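Local coordinates for protein aminoglycoside N(6')-acetyltransferase type 1 (Salmonella choleraesuis, PDB 2VBQ) that transfers an acetyl group from acetyl-CoA to the 6'-amino group of aminoglycosides, as a homodimer, and so confers resistance to these antibiotics, at residues G89-P94 against C129-S134; A60-S65 against A80-D85. All coordinates share one frame; numbering follows the deposited sequence.

Overall arrangement
Both contacts reach the mixed beta sheet of the GNAT fold and follow one another along the chain, interaction 2 closing before interaction 1 opens. Interaction 2 (60-65 with 80-85) pairs the start of strand 63-70 with the end of strand 73-83, at the open end of their hairpin. Interaction 1 (89-94 with 129-134) ties the loop that follows strand 73-83 to strand 131-136; strand 95-103 lies between strands 73-83 and 131-136 in the sheet. Their centres are about 12 Å apart, and they meet where Pro94 and Cys129 pack on Ile82. Both also reach the second subunit of the homodimer, where strand 131-136 continues into an antiparallel ladder with a strand of that subunit.

Interaction 1: G89-P94 against C129-S134; sequences GCDSSP and CREMAS
Glu131 reaches from strand 131-136 into the loop 89-94, where its carboxylate binds two backbone N-H groups and the hydroxyl of Ser92. Its CG stands beside the backbone N (chi1 -70°) and the chain runs on extended, which carries the carboxylate to the loop backbone. OE2 takes Asp91 N at 3.1 Å through its syn lone pair, in a nearly straight bond. OE1 accepts both Ser92 N, at 2.8 Å, and Ser92 OG, at 2.6 Å, from the same face of the carboxylate plane, the hydroxyl the steeper, 50° out of the plane. Ser92 can make both bonds because chi1 of 58° holds OG between its own N and carbonyl carbon. The Ser92 CB lies over one face of the Arg130 guanidinium, 3.3 Å from NH2. At the ends of the contact Cys90 SG rests on Ala133 CB and Pro94 CG on Cys129 SG, while a water links Pro94 O to Arg130 N. Asp91 OD2 lies 4.2 Å from Glu131 OE2, and Arg162 of the second subunit forms salt bridges to both oxygens. The carboxylate thus ties successive loop residues to the strand, and the neighbouring subunit's positive charge probably offsets the repulsion between the two acids.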
loop_
_atom_site.group_PDB
_atom_site.type_symbol
_atom_site.label_atom_id
_atom_site.label_comp_id
_atom_site.label_asym_id
_atom_site.label_seq_id
_atom_site.Cartn_x
_atom_site.Cartn_y
_atom_site.Cartn_z
ATOM N N GLY A 89 -5.422 -6.631 0.508
ATOM C CA GLY A 89 -6.431 -7.313 1.307
ATOM C C GLY A 89 -7.732 -6.565 1.519
ATOM O O GLY A 89 -8.645 -7.089 2.135
ATOM N N CYS A 90 -7.807 -5.326 1.014
ATOM C CA CYS A 90 -8.998 -4.482 1.155
ATOM C C CYS A 90 -9.842 -4.506 -0.111
ATOM O O CYS A 90 -9.312 -4.705 -1.190
ATOM C CB CYS A 90 -8.587 -3.039 1.509
ATOM S SG CYS A 90 -7.797 -2.922 3.152
ATOM N N ASP A 91 -11.145 -4.282 0.036
ATOM C CA ASP A 91 -12.088 -4.258 -1.088
ATOM C C ASP A 91 -12.610 -2.877 -1.396
ATOM O O ASP A 91 -13.211 -2.673 -2.455
ATOM C CB ASP A 91 -13.292 -5.176 -0.826
ATOM C CG ASP A 91 -12.886 -6.583 -0.521
ATOM O OD1 ASP A 91 -12.054 -7.150 -1.274
ATOM O OD2 ASP A 91 -13.402 -7.135 0.480
ATOM N N SER A 92 -12.417 -1.924 -0.493
ATOM C CA SER A 92 -12.973 -0.588 -0.718
ATOM C C SER A 92 -11.881 0.466 -0.735
ATOM O O SER A 92 -10.711 0.145 -0.514
ATOM C CB SER A 92 -14.067 -0.259 0.313
ATOM O OG SER A 92 -13.549 -0.331 1.627
ATOM N N SER A 93 -12.274 1.704 -1.029
ATOM C CA SER A 93 -11.354 2.833 -1.093
ATOM C C SER A 93 -12.128 4.111 -0.773
ATOM O O SER A 93 -13.267 4.272 -1.208
ATOM C CB SER A 93 -10.606 2.895 -2.454
ATOM O OG SER A 93 -9.567 3.861 -2.461
ATOM N N PRO A 94 -11.536 5.018 0.027
ATOM C CA PRO A 94 -10.199 4.966 0.596
ATOM C C PRO A 94 -10.156 4.088 1.865
ATOM O O PRO A 94 -11.208 3.637 2.355
ATOM C CB PRO A 94 -9.913 6.441 0.952
ATOM C CG PRO A 94 -11.247 6.955 1.369
ATOM C CD PRO A 94 -12.261 6.234 0.464
ATOM N N CYS A 129 -13.942 6.193 5.803
ATOM C CA CYS A 129 -13.306 4.919 5.453
ATOM C C CYS A 129 -14.107 3.708 5.963
ATOM O O CYS A 129 -14.561 3.696 7.106
ATOM C CB CYS A 129 -11.846 4.838 5.961
ATOM S SG CYS A 129 -10.767 6.153 5.305
ATOM N N ARG A 130 -14.258 2.691 5.115
ATOM C CA ARG A 130 -14.990 1.467 5.508
ATOM C C ARG A 130 -14.080 0.420 6.131
ATOM O O ARG A 130 -14.544 -0.451 6.860
ATOM C CB ARG A 130 -15.765 0.875 4.320
ATOM C CG ARG A 130 -16.724 1.868 3.664
ATOM C CD ARG A 130 -17.846 1.201 2.813
ATOM N NE ARG A 130 -17.443 0.855 1.444
ATOM C CZ ARG A 130 -17.158 1.736 0.481
ATOM N NH1 ARG A 130 -17.189 3.049 0.721
ATOM N NH2 ARG A 130 -16.822 1.303 -0.733
ATOM N N GLU A 131 -12.780 0.521 5.856
ATOM C CA GLU A 131 -11.819 -0.478 6.294
ATOM C C GLU A 131 -10.607 0.225 6.898
ATOM O O GLU A 131 -10.216 1.314 6.447
ATOM C CB GLU A 131 -11.355 -1.346 5.117
ATOM C CG GLU A 131 -12.400 -2.309 4.549
ATOM C CD GLU A 131 -12.015 -2.854 3.170
ATOM O OE1 GLU A 131 -11.715 -2.054 2.257
ATOM O OE2 GLU A 131 -11.997 -4.079 2.989
ATOM N N MET A 132 -10.037 -0.413 7.912
ATOM C CA MET A 132 -8.748 -0.041 8.464
ATOM C C MET A 132 -7.771 -1.161 8.168
ATOM O O MET A 132 -8.114 -2.348 8.282
ATOM C CB MET A 132 -8.855 0.218 9.977
ATOM C CG MET A 132 -7.506 0.453 10.710
ATOM S SD MET A 132 -7.712 1.216 12.334
ATOM C CE MET A 132 -8.688 -0.064 13.133
ATOM N N ALA A 133 -6.562 -0.791 7.766
ATOM C CA ALA A 133 -5.524 -1.771 7.488
ATOM C C ALA A 133 -4.177 -1.395 8.100
ATOM O O ALA A 133 -3.967 -0.247 8.567
ATOM C CB ALA A 133 -5.391 -2.010 5.982
ATOM N N SER A 134 -3.274 -2.379 8.077
ATOM C CA SER A 134 -1.940 -2.290 8.662
ATOM C C SER A 134 -1.101 -3.426 8.077
ATOM O O SER A 134 -1.640 -4.327 7.444
ATOM C CB SER A 134 -2.032 -2.407 10.180
ATOM O OG SER A 134 -0.768 -2.193 10.792
HETATM O O HOH W 1 -13.922 3.257 2.236
#

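Interaction 2: A60-S65 against A80-D85; sequences ADHLAS and ASIRHD
His62 lays the CD2 edge of its imidazole against Ile82, 3.6 Å from the Ile82 CB, with the Ile82 O also at that edge in the ring plane. The two side chains cross at about a right angle. CG beside the backbone N (chi1 -71°) turns the ring toward strand 73-83, and Asp61 OD1 fixes its rotation by accepting from ND1 at 2.8 Å, in the ring plane. The other ring nitrogen, NE2, makes a weak hydrogen bond of 3.3 Å with NE2 of His84; the rings meet rim to rim with planes at 43°. In the backbone, Ile82 N donates to His62 O at 2.8 Å, next to the antiparallel ladder. Ala64 and Ala80 form a hydrogen-bonded pair, their N and O atoms joined both ways, and a water bridges Ala80 O to Ser65 OG. In the non-hydrogen-bonded pair, Leu63 CD2 packs on Ser81 CB at 3.7 Å, while the Ser81 hydroxyl is hydrogen-bonded to the substrate-binding Glu99. Helices lie on both faces of this end of the hairpin: Ala64 and Ala80 lie against Trp123 of helix 112-126, whereas Leu63, on the other, meets Glu56 and Ile57 of helix 47-59, with strand 95-103 flanking Ser81.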
loop_
_atom_site.group_PDB
_atom_site.type_symbol
_atom_site.label_atom_id
_atom_site.label_comp_id
_atom_site.label_asym_id
_atom_site.label_seq_id
_atom_site.Cartn_x
_atom_site.Cartn_y
_atom_site.Cartn_z
ATOM N N ALA A 60 -1.711 18.276 6.377
ATOM C CA ALA A 60 -2.456 17.251 5.645
ATOM C C ALA A 60 -3.931 17.126 6.015
ATOM O O ALA A 60 -4.356 17.388 7.155
ATOM C CB ALA A 60 -1.778 15.901 5.854
ATOM N N ASP A 61 -4.716 16.689 5.040
ATOM C CA ASP A 61 -5.995 16.117 5.353
ATOM C C ASP A 61 -6.020 14.600 5.173
ATOM O O ASP A 61 -7.017 13.990 5.530
ATOM C CB ASP A 61 -7.125 16.776 4.544
ATOM C CG ASP A 61 -6.819 16.849 3.059
ATOM O OD1 ASP A 61 -5.910 16.136 2.553
ATOM O OD2 ASP A 61 -7.516 17.651 2.384
ATOM N N HIS A 62 -4.956 13.999 4.618
ATOM C CA HIS A 62 -4.871 12.525 4.523
ATOM C C HIS A 62 -3.814 11.877 5.444
ATOM O O HIS A 62 -3.493 10.696 5.278
ATOM C CB HIS A 62 -4.693 12.037 3.057
ATOM C CG HIS A 62 -5.928 12.212 2.223
ATOM N ND1 HIS A 62 -6.440 13.457 1.927
ATOM C CD2 HIS A 62 -6.791 11.314 1.678
ATOM C CE1 HIS A 62 -7.542 13.327 1.211
ATOM N NE2 HIS A 62 -7.784 12.037 1.055
ATOM N N LEU A 63 -3.253 12.690 6.344
ATOM C CA LEU A 63 -2.311 12.237 7.365
ATOM C C LEU A 63 -2.777 12.770 8.694
ATOM O O LEU A 63 -3.205 13.910 8.769
ATOM C CB LEU A 63 -0.880 12.735 7.074
ATOM C CG LEU A 63 -0.193 12.198 5.826
ATOM C CD1 LEU A 63 1.160 12.897 5.591
ATOM C CD2 LEU A 63 -0.043 10.686 5.965
ATOM N N ALA A 64 -2.699 11.931 9.733
ATOM C CA ALA A 64 -2.885 12.343 11.123
ATOM C C ALA A 64 -2.083 11.420 12.019
ATOM O O ALA A 64 -1.929 10.228 11.728
ATOM C CB ALA A 64 -4.389 12.319 11.560
ATOM N N SER A 65 -1.541 11.997 13.087
ATOM C CA SER A 65 -0.806 11.254 14.098
ATOM C C SER A 65 -1.433 11.522 15.449
ATOM O O SER A 65 -2.098 12.529 15.634
ATOM C CB SER A 65 0.682 11.646 14.098
ATOM O OG SER A 65 1.248 11.210 12.874
ATOM N N ALA A 80 -1.026 7.656 11.148
ATOM C CA ALA A 80 -2.095 7.097 10.304
ATOM C C ALA A 80 -2.219 7.885 8.995
ATOM O O ALA A 80 -1.797 9.038 8.912
ATOM C CB ALA A 80 -3.409 7.070 11.053
ATOM N N SER A 81 -2.746 7.238 7.968
ATOM C CA SER A 81 -3.057 7.908 6.723
ATOM C C SER A 81 -4.428 7.475 6.230
ATOM O O SER A 81 -4.963 6.449 6.662
ATOM C CB SER A 81 -2.024 7.524 5.656
ATOM O OG SER A 81 -2.120 6.125 5.371
ATOM N N ILE A 82 -4.968 8.259 5.295
ATOM C CA ILE A 82 -6.097 7.835 4.473
ATOM C C ILE A 82 -5.521 7.554 3.086
ATOM O O ILE A 82 -5.052 8.473 2.378
ATOM C CB ILE A 82 -7.157 8.932 4.336
ATOM C CG1 ILE A 82 -7.597 9.454 5.720
ATOM C CG2 ILE A 82 -8.345 8.400 3.444
ATOM C CD1 ILE A 82 -8.240 8.429 6.626
ATOM N N ARG A 83 -5.556 6.289 2.707
ATOM C CA ARG A 83 -4.916 5.852 1.486
ATOM C C ARG A 83 -5.962 5.676 0.388
ATOM O O ARG A 83 -6.959 4.999 0.594
ATOM C CB ARG A 83 -4.167 4.522 1.691
ATOM C CG ARG A 83 -2.857 4.641 2.475
ATOM C CD ARG A 83 -2.064 3.367 2.226
ATOM N NE ARG A 83 -0.873 3.178 3.050
ATOM C CZ ARG A 83 -0.133 2.060 3.031
ATOM N NH1 ARG A 83 -0.463 1.054 2.223
ATOM N NH2 ARG A 83 0.934 1.940 3.808
ATOM N N HIS A 84 -5.721 6.317 -0.756
ATOM C CA HIS A 84 -6.488 6.048 -1.993
ATOM C C HIS A 84 -5.829 4.984 -2.895
ATOM O O HIS A 84 -6.500 4.425 -3.764
ATOM C CB HIS A 84 -6.713 7.326 -2.798
ATOM C CG HIS A 84 -7.741 8.246 -2.209
ATOM N ND1 HIS A 84 -9.097 8.124 -2.463
ATOM C CD2 HIS A 84 -7.607 9.325 -1.398
ATOM C CE1 HIS A 84 -9.749 9.079 -1.824
ATOM N NE2 HIS A 84 -8.870 9.819 -1.163
ATOM N N ASP A 85 -4.529 4.727 -2.715
ATOM C CA ASP A 85 -3.856 3.663 -3.486
ATOM C C ASP A 85 -4.530 2.328 -3.108
ATOM O O ASP A 85 -5.102 2.202 -2.013
ATOM C CB ASP A 85 -2.372 3.523 -3.134
ATOM C CG ASP A 85 -1.524 4.743 -3.489
ATOM O OD1 ASP A 85 -1.951 5.661 -4.214
ATOM O OD2 ASP A 85 -0.374 4.776 -3.012
HETATM O O HOH W 2 0.682 10.385 10.009
#